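Local coordinates for protein phenylalanine--tRNA ligase beta subunit (Pyrococcus horikoshii, PDB 2CXI) that forms, with the alpha subunit, the tetrameric enzyme that charges tRNA(Phe) with phenylalanine at the expense of ATP, this chain being the N-terminal part of its beta subunit, at residues F4-I15 with L59-K70; Y103-L112 with V243-L254. All coordinates share one frame; numbering follows the deposited sequence. Where two conformers were deposited one is given.

Both contacts are buried, but they join different parts of the fold. Contact 1 ties the N-terminal strand and helix, 4-15, to the helix of 59-70; contact 2 packs helix 243-254 against strand 103-110 in the large mixed sheet. The first is a mixed interface: an aromatic ring over a peptide, alanines against leucine and isoleucine, and charged groups beside the packing. The second, nearer the centre of the chain, is almost entirely apolar side chains, with a few backbone carbonyls touched by methyls, and no hydrogen bond crosses it. Their centres lie about 18 Å apart, and helices 62-70 and 243-254 meet where Glu63 CG packs against Ala253 O at 3.3 Å, joining the N-terminal unit to the sheet-covering helix.

Contact 1. Residues F4-I15 with L59-K70; sequences FDVSKSDLERLI and LWSAEGVARQIK
Phe4 lays one face of its ring over the peptide that joins Trp60 to Ser61, with Trp60 C over the ring centre, 3.6 Å above the ring plane. Its chi1 of 55° sets CG between the backbone N and the carbonyl carbon, and the ring reaches the turn just before helix 62-70. Val65 meets the same ring at its edge, CG2 lying 3.8 Å from Phe4 CZ. Phenylalanine suits this place because its flat face can cover main chain while its rim meets a methyl.

Farther on, helix 8-15 crosses helix 62-70 at -47°, their axes 8.9 Å apart. Small residues allow this approach: Ala62 CB takes Leu11 CD1 at 3.8 Å, and Leu14 CD1 reaches the same methyl from the next turn. Ala66 CB touches both Leu14 CB, 3.6 Å away, and Ile15 CG1. Ile15 then sends CD1 to Ile69 CG2 at 3.9 Å, the two branched chains crossing obliquely, and Trp24 of helix 21-30 touches both.

Charged groups flank the apolar packing, two of them buried carboxylates. Asp10 OD2 touches Ala62 CB, but its charge pairs with Arg257, which also bridges to Glu63; OD1 is gripped side-on by Arg13 NE and NH2. Lys70, bent at chi3, runs its carbons past Ile15 and gives Leu14 O a weak hydrogen bond from NZ (3.3 Å), while its salt bridge goes to Glu256. The apolar middle thus supplies the packing, and the shared Arg257 probably offsets the repulsion between the nearby carboxylates of Asp10 and Glu63.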
loop_
_atom_site.group_PDB
_atom_site.type_symbol
_atom_site.label_atom_id
_atom_site.label_comp_id
_atom_site.label_asym_id
_atom_site.label_seq_id
_atom_site.Cartn_x
_atom_site.Cartn_y
_atom_site.Cartn_z
ATOM N N PHE A 4 12.134 -42.180 -14.550
ATOM C CA PHE A 4 12.247 -41.449 -13.286
ATOM C C PHE A 4 12.148 -42.416 -12.140
ATOM O O PHE A 4 11.504 -43.437 -12.253
ATOM C CB PHE A 4 11.164 -40.361 -13.154
ATOM C CG PHE A 4 9.743 -40.879 -13.309
ATOM C CD1 PHE A 4 9.233 -41.177 -14.563
ATOM C CD2 PHE A 4 8.931 -41.046 -12.204
ATOM C CE1 PHE A 4 7.916 -41.658 -14.715
ATOM C CE2 PHE A 4 7.619 -41.483 -12.338
ATOM C CZ PHE A 4 7.121 -41.789 -13.588
ATOM N N ASP A 5 12.785 -42.059 -11.036
ATOM C CA ASP A 5 12.801 -42.876 -9.861
ATOM C C ASP A 5 11.703 -42.482 -8.884
ATOM O O ASP A 5 11.336 -41.306 -8.774
ATOM C CB ASP A 5 14.131 -42.721 -9.157
ATOM C CG ASP A 5 15.297 -43.195 -9.991
ATOM O OD1 ASP A 5 15.129 -43.984 -10.964
ATOM O OD2 ASP A 5 16.440 -42.860 -9.682
ATOM N N VAL A 6 11.178 -43.486 -8.188
ATOM C CA VAL A 6 10.153 -43.296 -7.189
ATOM C C VAL A 6 10.344 -44.267 -6.019
ATOM O O VAL A 6 10.939 -45.372 -6.158
ATOM C CB VAL A 6 8.719 -43.475 -7.752
ATOM C CG1 VAL A 6 8.357 -42.383 -8.809
ATOM C CG2 VAL A 6 8.520 -44.863 -8.358
ATOM N N SER A 7 9.805 -43.860 -4.873
ATOM C CA SER A 7 9.807 -44.724 -3.724
ATOM C C SER A 7 8.535 -45.534 -3.618
ATOM O O SER A 7 7.437 -44.993 -3.760
ATOM C CB SER A 7 10.132 -43.903 -2.450
ATOM O OG SER A 7 9.487 -44.422 -1.330
ATOM N N LYS A 8 8.676 -46.858 -3.418
ATOM C CA LYS A 8 7.500 -47.729 -3.287
ATOM C C LYS A 8 6.573 -47.256 -2.173
ATOM O O LYS A 8 5.347 -47.271 -2.343
ATOM C CB LYS A 8 7.888 -49.195 -3.034
ATOM C CG LYS A 8 6.683 -50.166 -2.847
ATOM C CD LYS A 8 7.260 -51.622 -2.655
ATOM C CE LYS A 8 6.152 -52.691 -2.519
ATOM N NZ LYS A 8 5.377 -52.609 -1.210
ATOM N N SER A 9 7.140 -46.876 -1.028
ATOM C CA SER A 9 6.287 -46.449 0.108
ATOM C C SER A 9 5.638 -45.067 -0.191
ATOM O O SER A 9 4.520 -44.788 0.274
ATOM C CB SER A 9 7.077 -46.443 1.440
ATOM O OG SER A 9 8.053 -45.406 1.431
ATOM N N ASP A 10 6.316 -44.234 -0.976
ATOM C CA ASP A 10 5.717 -42.932 -1.378
ATOM C C ASP A 10 4.481 -43.203 -2.237
ATOM O O ASP A 10 3.421 -42.657 -1.981
ATOM C CB ASP A 10 6.736 -42.058 -2.097
ATOM C CG ASP A 10 6.226 -40.655 -2.399
ATOM O OD1 ASP A 10 5.543 -40.073 -1.541
ATOM O OD2 ASP A 10 6.514 -40.039 -3.458
ATOM N N LEU A 11 4.597 -44.080 -3.252
ATOM C CA LEU A 11 3.446 -44.450 -4.083
ATOM C C LEU A 11 2.280 -45.001 -3.270
ATOM O O LEU A 11 1.105 -44.595 -3.458
ATOM C CB LEU A 11 3.891 -45.537 -5.069
ATOM C CG LEU A 11 4.406 -45.305 -6.495
ATOM C CD1 LEU A 11 4.195 -43.987 -7.245
ATOM C CD2 LEU A 11 5.691 -46.062 -6.847
ATOM N N GLU A 12 2.588 -45.919 -2.354
ATOM C CA GLU A 12 1.578 -46.563 -1.530
ATOM C C GLU A 12 0.863 -45.603 -0.545
ATOM O O GLU A 12 -0.349 -45.734 -0.364
ATOM C CB GLU A 12 2.168 -47.806 -0.824
ATOM C CG GLU A 12 2.526 -48.848 -1.901
ATOM C CD GLU A 12 3.233 -50.098 -1.414
ATOM O OE1 GLU A 12 3.849 -50.089 -0.314
ATOM O OE2 GLU A 12 3.152 -51.121 -2.165
ATOM N N ARG A 13 1.582 -44.665 0.061
ATOM C CA ARG A 13 0.903 -43.630 0.887
ATOM C C ARG A 13 -0.016 -42.777 0.026
ATOM O O ARG A 13 -1.119 -42.449 0.457
ATOM C CB ARG A 13 1.881 -42.794 1.732
ATOM C CG ARG A 13 2.881 -41.914 0.987
ATOM C CD ARG A 13 3.489 -40.778 1.826
ATOM N NE ARG A 13 4.576 -40.106 1.134
ATOM C CZ ARG A 13 5.475 -39.335 1.746
ATOM N NH1 ARG A 13 5.407 -39.129 3.066
ATOM N NH2 ARG A 13 6.443 -38.761 1.048
ATOM N N LEU A 14 0.394 -42.484 -1.214
ATOM C CA LEU A 14 -0.424 -41.704 -2.133
ATOM C C LEU A 14 -1.685 -42.455 -2.619
ATOM O O LEU A 14 -2.803 -41.915 -2.642
ATOM C CB LEU A 14 0.442 -41.198 -3.312
ATOM C CG LEU A 14 1.513 -40.144 -2.999
ATOM C CD1 LEU A 14 2.474 -40.047 -4.195
ATOM C CD2 LEU A 14 0.839 -38.776 -2.683
ATOM N N ILE A 15 -1.517 -43.731 -2.986
ATOM C CA ILE A 15 -2.652 -44.546 -3.407
ATOM C C ILE A 15 -3.476 -44.927 -2.192
ATOM O O ILE A 15 -4.678 -45.065 -2.301
ATOM C CB ILE A 15 -2.133 -45.875 -4.076
ATOM C CG1 ILE A 15 -1.409 -45.517 -5.414
ATOM C CG2 ILE A 15 -3.289 -46.834 -4.269
ATOM C CD1 ILE A 15 -0.402 -46.571 -5.856
ATOM N N LEU A 59 2.238 -37.636 -16.002
ATOM C CA LEU A 59 2.513 -39.019 -15.668
ATOM C C LEU A 59 3.938 -39.237 -15.267
ATOM O O LEU A 59 4.334 -40.398 -15.106
ATOM C CB LEU A 59 2.170 -39.949 -16.859
ATOM C CG LEU A 59 0.785 -40.600 -16.952
ATOM C CD1 LEU A 59 -0.234 -39.989 -16.031
ATOM C CD2 LEU A 59 0.197 -40.749 -18.375
ATOM N N TRP A 60 4.716 -38.173 -15.090
ATOM C CA TRP A 60 6.157 -38.330 -14.847
ATOM C C TRP A 60 6.606 -38.131 -13.428
ATOM O O TRP A 60 7.740 -37.665 -13.196
ATOM C CB TRP A 60 6.989 -37.409 -15.752
ATOM C CG TRP A 60 6.751 -37.566 -17.179
ATOM C CD1 TRP A 60 6.126 -38.611 -17.821
ATOM C CD2 TRP A 60 7.122 -36.638 -18.190
ATOM N NE1 TRP A 60 6.079 -38.369 -19.169
ATOM C CE2 TRP A 60 6.684 -37.160 -19.420
ATOM C CE3 TRP A 60 7.783 -35.387 -18.180
ATOM C CZ2 TRP A 60 6.878 -36.493 -20.632
ATOM C CZ3 TRP A 60 7.961 -34.728 -19.383
ATOM C CH2 TRP A 60 7.515 -35.292 -20.592
ATOM N N SER A 61 5.741 -38.449 -12.458
ATOM C CA SER A 61 6.152 -38.431 -11.070
ATOM C C SER A 61 5.295 -39.395 -10.277
ATOM O O SER A 61 4.244 -39.851 -10.764
ATOM C CB SER A 61 6.001 -37.004 -10.473
ATOM O OG SER A 61 4.618 -36.699 -10.327
ATOM N N ALA A 62 5.684 -39.610 -9.021
ATOM C CA ALA A 62 4.912 -40.496 -8.113
ATOM C C ALA A 62 3.469 -40.043 -7.988
ATOM O O ALA A 62 2.534 -40.863 -7.936
ATOM C CB ALA A 62 5.547 -40.527 -6.718
ATOM N N GLU A 63 3.288 -38.714 -7.913
ATOM C CA GLU A 63 1.937 -38.182 -7.693
ATOM C C GLU A 63 1.028 -38.550 -8.865
ATOM O O GLU A 63 -0.135 -38.940 -8.673
ATOM C CB GLU A 63 1.942 -36.643 -7.469
ATOM C CG GLU A 63 2.799 -36.178 -6.289
ATOM C CD GLU A 63 4.273 -35.978 -6.638
ATOM O OE1 GLU A 63 4.708 -36.281 -7.767
ATOM O OE2 GLU A 63 5.016 -35.491 -5.785
ATOM N N GLY A 64 1.542 -38.365 -10.081
ATOM C CA GLY A 64 0.763 -38.610 -11.297
ATOM C C GLY A 64 0.507 -40.102 -11.520
ATOM O O GLY A 64 -0.576 -40.507 -11.965
ATOM N N VAL A 65 1.515 -40.910 -11.195
ATOM C CA VAL A 65 1.397 -42.378 -11.275
ATOM C C VAL A 65 0.330 -42.940 -10.295
ATOM O O VAL A 65 -0.547 -43.751 -10.678
ATOM C CB VAL A 65 2.776 -43.029 -11.042
ATOM C CG1 VAL A 65 2.648 -44.595 -10.964
ATOM C CG2 VAL A 65 3.714 -42.642 -12.149
ATOM N N ALA A 66 0.394 -42.480 -9.036
ATOM C CA ALA A 66 -0.541 -42.877 -7.993
ATOM C C ALA A 66 -1.938 -42.443 -8.384
ATOM O O ALA A 66 -2.904 -43.151 -8.162
ATOM C CB ALA A 66 -0.139 -42.235 -6.671
ATOM N N ARG A 67 -2.045 -41.258 -8.968
ATOM C CA ARG A 67 -3.362 -40.738 -9.352
ATOM C C ARG A 67 -3.969 -41.679 -10.400
ATOM O O ARG A 67 -5.085 -42.150 -10.231
ATOM C CB ARG A 67 -3.206 -39.295 -9.888
ATOM C CG ARG A 67 -4.519 -38.498 -10.143
ATOM C CD ARG A 67 -4.181 -37.008 -10.321
ATOM N NE ARG A 67 -3.211 -36.861 -11.399
ATOM C CZ ARG A 67 -2.264 -35.931 -11.479
ATOM N NH1 ARG A 67 -2.121 -34.983 -10.538
ATOM N NH2 ARG A 67 -1.462 -35.946 -12.538
ATOM N N GLN A 68 -3.215 -42.009 -11.447
ATOM C CA GLN A 68 -3.706 -42.945 -12.444
ATOM C C GLN A 68 -4.132 -44.263 -11.866
ATOM O O GLN A 68 -5.199 -44.787 -12.219
ATOM C CB GLN A 68 -2.647 -43.283 -13.473
ATOM C CG GLN A 68 -3.134 -43.000 -14.798
ATOM C CD GLN A 68 -2.761 -41.607 -15.003
ATOM O OE1 GLN A 68 -3.478 -40.819 -15.628
ATOM N NE2 GLN A 68 -1.614 -41.253 -14.412
ATOM N N ILE A 69 -3.272 -44.825 -11.030
ATOM C CA ILE A 69 -3.591 -46.103 -10.385
ATOM C C ILE A 69 -4.865 -46.011 -9.540
ATOM O O ILE A 69 -5.669 -46.945 -9.534
ATOM C CB ILE A 69 -2.368 -46.626 -9.612
ATOM C CG1 ILE A 69 -1.265 -46.976 -10.612
ATOM C CG2 ILE A 69 -2.717 -47.873 -8.730
ATOM C CD1 ILE A 69 0.128 -47.173 -9.929
ATOM N N LYS A 70 -5.038 -44.918 -8.797
ATOM C CA LYS A 70 -6.262 -44.765 -7.986
ATOM C C LYS A 70 -7.511 -44.835 -8.880
ATOM O O LYS A 70 -8.510 -45.474 -8.518
ATOM C CB LYS A 70 -6.261 -43.448 -7.168
ATOM C CG LYS A 70 -5.392 -43.538 -5.872
ATOM C CD LYS A 70 -5.583 -42.339 -4.955
ATOM C CE LYS A 70 -4.953 -41.090 -5.541
ATOM N NZ LYS A 70 -4.861 -40.043 -4.425
#

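Contact 2. Residues Y103-L112 with V243-L254; sequences YGVYAIVEGL and VMLALNVMVTAL
One layer of helix against sheet makes this contact: helix 243-254, part of the B3/4 domain, runs nearly along strand 103-110 of the mixed sheet, 18° from parallel, with the axes 8.6 Å apart. Alternate strand residues point their side chains at the helix, and Val105, Ala107 and Val109 carry the packing. Val105 sets CG2 between its backbone N and carbonyl carbon, which brings this methyl to 3.5 Å from Val243 O and 3.9 Å from Leu247 CD2. In the conformer given, CG1 also nears Met244 SE (a selenomethionine), a contact less certain because a second conformer exists.

Ala107 is small, and its CB packs tightly, 3.5 Å from Val251 CG1, closer than usual for two carbons, with Leu247 CD1 beside it. Beyond, Val109 uses both methyls: CG1 on Leu254 CB at 3.8 Å, CG2 touching Leu254 CD1 and Val251 CG1. Leu112 closes the end over Leu254 O.

Strands 231-237 and 260-267 flank this strand and hydrogen-bond its backbone. With no polar bond between strand and helix, their association probably rests on close packing of small and branched apolar side chains and on burial from water.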
loop_
_atom_site.group_PDB
_atom_site.type_symbol
_atom_site.label_atom_id
_atom_site.label_comp_id
_atom_site.label_asym_id
_atom_site.label_seq_id
_atom_site.Cartn_x
_atom_site.Cartn_y
_atom_site.Cartn_z
ATOM N N TYR A 103 7.246 -15.044 -21.185
ATOM C CA TYR A 103 6.136 -15.449 -20.289
ATOM C C TYR A 103 6.596 -16.022 -18.972
ATOM O O TYR A 103 7.543 -16.787 -18.939
ATOM C CB TYR A 103 5.184 -16.454 -20.969
ATOM C CG TYR A 103 4.589 -15.863 -22.217
ATOM C CD1 TYR A 103 3.621 -14.840 -22.127
ATOM C CD2 TYR A 103 5.013 -16.278 -23.492
ATOM C CE1 TYR A 103 3.090 -14.256 -23.298
ATOM C CE2 TYR A 103 4.489 -15.718 -24.655
ATOM C CZ TYR A 103 3.532 -14.703 -24.544
ATOM O OH TYR A 103 3.013 -14.157 -25.689
ATOM N N GLY A 104 5.894 -15.624 -17.901
ATOM C CA GLY A 104 5.989 -16.193 -16.544
ATOM C C GLY A 104 4.550 -16.423 -16.062
ATOM O O GLY A 104 3.633 -15.591 -16.294
ATOM N N VAL A 105 4.322 -17.577 -15.440
ATOM C CA VAL A 105 3.061 -17.861 -14.756
ATOM C C VAL A 105 3.471 -18.434 -13.401
ATOM O O VAL A 105 4.594 -18.975 -13.243
ATOM C CB VAL A 105 2.148 -18.863 -15.539
ATOM C CG1 VAL A 105 1.646 -18.198 -16.871
ATOM C CG2 VAL A 105 2.939 -20.190 -15.861
ATOM N N TYR A 106 2.565 -18.335 -12.438
ATOM C CA TYR A 106 2.902 -18.492 -11.023
ATOM C C TYR A 106 1.774 -19.161 -10.241
ATOM O O TYR A 106 0.589 -19.026 -10.570
ATOM C CB TYR A 106 3.218 -17.106 -10.394
ATOM C CG TYR A 106 4.290 -16.400 -11.218
ATOM C CD1 TYR A 106 5.643 -16.593 -10.942
ATOM C CD2 TYR A 106 3.938 -15.627 -12.320
ATOM C CE1 TYR A 106 6.629 -16.020 -11.741
ATOM C CE2 TYR A 106 4.902 -15.055 -13.124
ATOM C CZ TYR A 106 6.242 -15.268 -12.829
ATOM O OH TYR A 106 7.165 -14.726 -13.660
ATOM N N ALA A 107 2.154 -19.815 -9.156
ATOM C CA ALA A 107 1.185 -20.355 -8.220
ATOM C C ALA A 107 1.790 -20.422 -6.822
ATOM O O ALA A 107 3.018 -20.446 -6.635
ATOM C CB ALA A 107 0.678 -21.742 -8.698
ATOM N N ILE A 108 0.898 -20.451 -5.846
ATOM C CA ILE A 108 1.269 -20.763 -4.488
ATOM C C ILE A 108 0.540 -22.036 -4.103
ATOM O O ILE A 108 -0.635 -22.197 -4.377
ATOM C CB ILE A 108 0.905 -19.587 -3.531
ATOM C CG1 ILE A 108 1.741 -18.365 -3.887
ATOM C CG2 ILE A 108 1.087 -19.989 -2.017
ATOM C CD1 ILE A 108 1.131 -17.028 -3.382
ATOM N N VAL A 109 1.246 -22.937 -3.455
ATOM C CA VAL A 109 0.598 -24.134 -2.889
ATOM C C VAL A 109 0.868 -24.149 -1.365
ATOM O O VAL A 109 2.036 -24.179 -0.940
ATOM C CB VAL A 109 1.108 -25.421 -3.544
ATOM C CG1 VAL A 109 0.356 -26.659 -2.997
ATOM C CG2 VAL A 109 0.929 -25.376 -5.046
ATOM N N GLU A 110 -0.204 -24.115 -0.551
ATOM C CA GLU A 110 -0.039 -23.969 0.920
ATOM C C GLU A 110 -0.286 -25.275 1.654
ATOM O O GLU A 110 -0.955 -26.146 1.116
ATOM C CB GLU A 110 -1.028 -22.924 1.477
ATOM C CG GLU A 110 -0.712 -21.538 0.952
ATOM C CD GLU A 110 -1.645 -20.469 1.493
ATOM O OE1 GLU A 110 -2.773 -20.806 1.845
ATOM O OE2 GLU A 110 -1.242 -19.291 1.543
ATOM N N GLY A 111 0.231 -25.384 2.885
ATOM C CA GLY A 111 -0.174 -26.454 3.834
ATOM C C GLY A 111 0.482 -27.787 3.538
ATOM O O GLY A 111 -0.078 -28.852 3.829
ATOM N N LEU A 112 1.676 -27.736 2.953
ATOM C CA LEU A 112 2.371 -28.954 2.619
ATOM C C LEU A 112 3.125 -29.426 3.859
ATOM O O LEU A 112 3.590 -28.617 4.663
ATOM C CB LEU A 112 3.334 -28.719 1.453
ATOM C CG LEU A 112 2.620 -28.506 0.093
ATOM C CD1 LEU A 112 3.566 -27.835 -0.888
ATOM C CD2 LEU A 112 2.067 -29.810 -0.503
ATOM N N VAL A 243 3.782 -23.026 -20.729
ATOM C CA VAL A 243 4.127 -22.735 -19.314
ATOM C C VAL A 243 2.940 -22.986 -18.388
ATOM O O VAL A 243 3.119 -23.407 -17.234
ATOM C CB VAL A 243 4.777 -21.370 -19.144
ATOM C CG1 VAL A 243 6.139 -21.334 -19.941
ATOM C CG2 VAL A 243 3.834 -20.208 -19.597
HETATM N N MSE A 244 1.723 -22.774 -18.892
HETATM C CA MSE A 244 0.522 -23.064 -18.095
HETATM C C MSE A 244 0.286 -24.555 -17.894
HETATM O O MSE A 244 -0.089 -24.977 -16.829
HETATM C CB MSE A 244 -0.695 -22.423 -18.736
HETATM C CG MSE A 244 -0.602 -20.920 -18.692
HETATM SE SE MSE A 244 -1.374 -20.261 -17.045
HETATM C CE MSE A 244 -3.316 -20.326 -17.592
ATOM N N LEU A 245 0.503 -25.339 -18.938
ATOM C CA LEU A 245 0.427 -26.806 -18.810
ATOM C C LEU A 245 1.373 -27.290 -17.719
ATOM O O LEU A 245 0.954 -28.010 -16.812
ATOM C CB LEU A 245 0.741 -27.483 -20.154
ATOM C CG LEU A 245 0.428 -28.983 -20.262
ATOM C CD1 LEU A 245 1.513 -29.856 -19.548
ATOM C CD2 LEU A 245 -1.008 -29.284 -19.813
ATOM N N ALA A 246 2.638 -26.856 -17.803
ATOM C CA ALA A 246 3.674 -27.260 -16.859
ATOM C C ALA A 246 3.307 -26.824 -15.407
ATOM O O ALA A 246 3.434 -27.587 -14.422
ATOM C CB ALA A 246 4.989 -26.633 -17.283
ATOM N N LEU A 247 2.796 -25.611 -15.276
ATOM C CA LEU A 247 2.373 -25.121 -13.952
ATOM C C LEU A 247 1.229 -25.995 -13.407
ATOM O O LEU A 247 1.206 -26.360 -12.221
ATOM C CB LEU A 247 1.865 -23.670 -14.098
ATOM C CG LEU A 247 1.383 -23.027 -12.787
ATOM C CD1 LEU A 247 2.643 -22.782 -11.843
ATOM C CD2 LEU A 247 0.606 -21.709 -13.065
ATOM N N ASN A 248 0.273 -26.323 -14.280
ATOM C CA ASN A 248 -0.837 -27.151 -13.919
ATOM C C ASN A 248 -0.386 -28.518 -13.428
ATOM O O ASN A 248 -0.920 -29.022 -12.442
ATOM C CB ASN A 248 -1.820 -27.288 -15.077
ATOM C CG ASN A 248 -2.552 -25.933 -15.420
ATOM O OD1 ASN A 248 -3.243 -25.815 -16.456
ATOM N ND2 ASN A 248 -2.433 -24.979 -14.545
ATOM N N VAL A 249 0.559 -29.128 -14.149
ATOM C CA VAL A 249 1.134 -30.396 -13.714
ATOM C C VAL A 249 1.761 -30.252 -12.288
ATOM O O VAL A 249 1.477 -31.048 -11.397
ATOM C CB VAL A 249 2.145 -30.930 -14.778
ATOM C CG1 VAL A 249 3.005 -32.082 -14.200
ATOM C CG2 VAL A 249 1.386 -31.365 -16.066
HETATM N N MSE A 250 2.592 -29.231 -12.087
HETATM C CA MSE A 250 3.266 -28.991 -10.783
HETATM C C MSE A 250 2.266 -28.851 -9.640
HETATM O O MSE A 250 2.424 -29.485 -8.596
HETATM C CB MSE A 250 4.145 -27.723 -10.801
HETATM C CG MSE A 250 5.390 -27.779 -11.681
HETATM SE SE MSE A 250 6.693 -29.251 -11.140
HETATM C CE MSE A 250 6.611 -29.119 -9.241
ATOM N N VAL A 251 1.278 -27.965 -9.798
ATOM C CA VAL A 251 0.338 -27.719 -8.691
ATOM C C VAL A 251 -0.622 -28.888 -8.411
ATOM O O VAL A 251 -0.996 -29.096 -7.268
ATOM C CB VAL A 251 -0.492 -26.383 -8.877
ATOM C CG1 VAL A 251 0.440 -25.184 -9.123
ATOM C CG2 VAL A 251 -1.508 -26.491 -10.025
ATOM N N THR A 252 -1.049 -29.622 -9.448
ATOM C CA THR A 252 -1.887 -30.785 -9.204
ATOM C C THR A 252 -1.094 -31.934 -8.588
ATOM O O THR A 252 -1.644 -32.680 -7.787
ATOM C CB THR A 252 -2.699 -31.240 -10.445
ATOM O OG1 THR A 252 -1.819 -31.559 -11.529
ATOM C CG2 THR A 252 -3.609 -30.064 -10.982
ATOM N N ALA A 253 0.187 -32.058 -8.920
ATOM C CA ALA A 253 1.004 -33.042 -8.206
ATOM C C ALA A 253 1.039 -32.719 -6.693
ATOM O O ALA A 253 0.854 -33.599 -5.849
ATOM C CB ALA A 253 2.407 -33.101 -8.797
ATOM N N LEU A 254 1.250 -31.442 -6.358
ATOM C CA LEU A 254 1.261 -30.999 -4.960
ATOM C C LEU A 254 -0.097 -31.090 -4.269
ATOM O O LEU A 254 -0.180 -31.421 -3.071
ATOM C CB LEU A 254 1.895 -29.585 -4.841
ATOM C CG LEU A 254 3.382 -29.453 -5.196
ATOM C CD1 LEU A 254 3.889 -27.999 -5.092
ATOM C CD2 LEU A 254 4.268 -30.407 -4.344
#